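Local coordinates for cellulose binding domain-containing protein (PDB 4B96) that probably binds cellulose through this family 3b carbohydrate-binding module, a calcium-containing domain of a membrane protein in a biomass-sensing system, at residues A[9-14]-A[42-47]. Residues are numbered along the deposited sequence; the frame is centred on the assembly and turned at random. Where two conformers were deposited one is given.
With CA (calcium ion), chain E.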
# COMPACT_ATOMS: atom_id res chain seq x y z
N HIS A 9 -10.77 6.80 -4.95
CA HIS A 9 -11.72 7.31 -3.98
C HIS A 9 -12.00 8.74 -4.37
O HIS A 9 -11.12 9.42 -4.96
CB HIS A 9 -11.07 7.27 -2.60
CG HIS A 9 -11.76 8.10 -1.55
ND1 HIS A 9 -13.10 7.93 -1.21
CD2 HIS A 9 -11.28 9.07 -0.71
CE1 HIS A 9 -13.41 8.76 -0.23
NE2 HIS A 9 -12.33 9.47 0.09
N TYR A 10 -13.20 9.21 -4.05
CA TYR A 10 -13.49 10.61 -4.19
C TYR A 10 -14.34 11.01 -3.04
O TYR A 10 -15.29 10.34 -2.68
CB TYR A 10 -14.24 10.94 -5.52
CG TYR A 10 -14.57 12.42 -5.58
CD1 TYR A 10 -13.55 13.37 -5.37
CD2 TYR A 10 -15.88 12.89 -5.77
CE1 TYR A 10 -13.80 14.72 -5.38
CE2 TYR A 10 -16.15 14.26 -5.80
CZ TYR A 10 -15.10 15.17 -5.59
OH TYR A 10 -15.32 16.54 -5.59
N ASN A 11 -14.02 12.11 -2.37
CA ASN A 11 -14.85 12.57 -1.25
C ASN A 11 -15.52 13.92 -1.55
O ASN A 11 -14.87 14.98 -1.56
CB ASN A 11 -14.00 12.72 0.04
CG ASN A 11 -14.84 12.67 1.33
OD1 ASN A 11 -16.00 13.15 1.36
ND2 ASN A 11 -14.25 12.09 2.42
N GLU A 12 -16.83 13.88 -1.78
CA GLU A 12 -17.61 15.02 -2.19
C GLU A 12 -17.68 16.09 -1.12
O GLU A 12 -17.98 17.23 -1.41
CB GLU A 12 -19.06 14.58 -2.53
CG GLU A 12 -19.15 13.72 -3.78
CD GLU A 12 -18.84 12.23 -3.54
OE1 GLU A 12 -18.60 11.81 -2.40
OE2 GLU A 12 -18.85 11.45 -4.52
N GLN A 13 -17.44 15.70 0.14
CA GLN A 13 -17.44 16.63 1.27
C GLN A 13 -16.03 16.97 1.68
O GLN A 13 -15.43 16.26 2.53
CB GLN A 13 -18.10 15.99 2.51
CG GLN A 13 -19.48 15.36 2.30
CD GLN A 13 -20.58 16.38 2.27
OE1 GLN A 13 -20.37 17.53 2.66
NE2 GLN A 13 -21.76 15.97 1.80
N GLN A 14 -15.49 18.06 1.16
CA GLN A 14 -14.10 18.37 1.48
C GLN A 14 -13.95 19.43 2.57
O GLN A 14 -12.85 19.82 2.89
CB GLN A 14 -13.31 18.72 0.22
CG GLN A 14 -12.99 17.44 -0.58
CD GLN A 14 -12.09 17.70 -1.73
OE1 GLN A 14 -11.39 18.73 -1.77
NE2 GLN A 14 -12.07 16.77 -2.70
N VAL A 42 -13.41 -3.49 2.27
CA VAL A 42 -12.78 -2.21 2.02
C VAL A 42 -12.91 -1.39 3.29
O VAL A 42 -14.00 -1.39 3.91
CB VAL A 42 -13.48 -1.48 0.84
CG1 VAL A 42 -12.82 -0.12 0.51
CG2 VAL A 42 -13.45 -2.37 -0.42
N ARG A 43 -11.82 -0.70 3.70
CA ARG A 43 -11.87 0.07 4.95
C ARG A 43 -11.61 1.54 4.75
O ARG A 43 -10.67 1.89 4.04
CB ARG A 43 -10.85 -0.45 5.97
CG ARG A 43 -11.26 -1.86 6.49
CD ARG A 43 -10.21 -2.42 7.44
NE ARG A 43 -10.63 -3.79 7.73
CZ ARG A 43 -9.94 -4.66 8.47
NH1 ARG A 43 -8.78 -4.32 8.98
NH2 ARG A 43 -10.42 -5.88 8.67
N TYR A 44 -12.43 2.37 5.40
CA TYR A 44 -12.25 3.82 5.46
C TYR A 44 -11.93 4.15 6.92
O TYR A 44 -12.74 3.90 7.82
CB TYR A 44 -13.53 4.52 5.01
CG TYR A 44 -13.36 6.04 4.93
CD1 TYR A 44 -13.40 6.84 6.09
CD2 TYR A 44 -13.11 6.67 3.69
CE1 TYR A 44 -13.20 8.24 6.00
CE2 TYR A 44 -12.91 8.07 3.57
CZ TYR A 44 -12.97 8.84 4.73
OH TYR A 44 -12.75 10.20 4.68
N TYR A 45 -10.75 4.67 7.18
CA TYR A 45 -10.31 4.94 8.55
C TYR A 45 -10.65 6.33 8.96
O TYR A 45 -10.35 7.30 8.23
CB TYR A 45 -8.81 4.80 8.64
CG TYR A 45 -8.40 3.39 8.33
CD1 TYR A 45 -8.33 2.45 9.35
CD2 TYR A 45 -8.08 3.03 7.02
CE1 TYR A 45 -7.99 1.17 9.08
CE2 TYR A 45 -7.68 1.71 6.73
CZ TYR A 45 -7.67 0.80 7.75
OH TYR A 45 -7.32 -0.50 7.52
N PHE A 46 -11.24 6.46 10.15
CA PHE A 46 -11.59 7.78 10.67
C PHE A 46 -11.50 7.82 12.19
O PHE A 46 -11.43 6.77 12.88
CB PHE A 46 -12.96 8.20 10.15
CG PHE A 46 -14.10 7.37 10.69
CD1 PHE A 46 -14.41 6.10 10.15
CD2 PHE A 46 -14.91 7.87 11.74
CE1 PHE A 46 -15.48 5.33 10.63
CE2 PHE A 46 -16.00 7.09 12.23
CZ PHE A 46 -16.27 5.82 11.71
N LYS A 47 -11.41 9.03 12.71
CA LYS A 47 -11.31 9.20 14.17
C LYS A 47 -12.60 9.91 14.60
O LYS A 47 -12.85 11.03 14.18
CB LYS A 47 -10.11 10.08 14.49
CG LYS A 47 -9.84 10.22 16.01
CD LYS A 47 -8.54 11.05 16.22
CE LYS A 47 -8.09 11.09 17.70
NZ LYS A 47 -9.08 11.77 18.53
CA CA E . -12.71 12.89 12.93
O HOH W 1 -14.42 12.00 11.56
O HOH W 2 -14.87 13.59 13.93
O HOH W 3 -12.15 13.78 15.31
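N11 OD1 accepts the backbone N-H of Q13 (N to OD1 3.2 Å), closing an Asx turn, while the other end of the same amide faces Y44. ND2 lies 3.3 Å from Y44 OH, and the amide plane is steeply inclined to the phenol ring. N11 was modelled in two conformers; the turn and the ND2 position hold for one of them and are tentative. Beside it, H9 and Y44 form an offset edge-to-face pair: the edge of the tyrosine is turned toward the face of the imidazole, with centroids 5.7 Å apart and planes at 65°. The two rings come closest at H9 NE2 and Y44 CE2, 3.8 Å, NE2 lying near the plane of the phenol ring. With CG anti to the backbone N (chi1 -175°), the Y44 ring reaches from its strand across to the loop. H9 ND1 hydrogen-bonds to D24 O, which helps fix the imidazole's rotation, and the backbone N of N11 lies above one face of that ring, toward the rim. Three residues beyond Y44, K47 O binds the calcium ion at 2.2 Å, with N116, D119, D120 and three waters completing the site. The contact is a buried bridge between the two antiparallel sheets of the CBM3 beta-sandwich, joining the end of strand 5-9 and the following loop to strand 40-47; Y44 also packs on strands 20-29 (I21, W23) and 136-140 (M136).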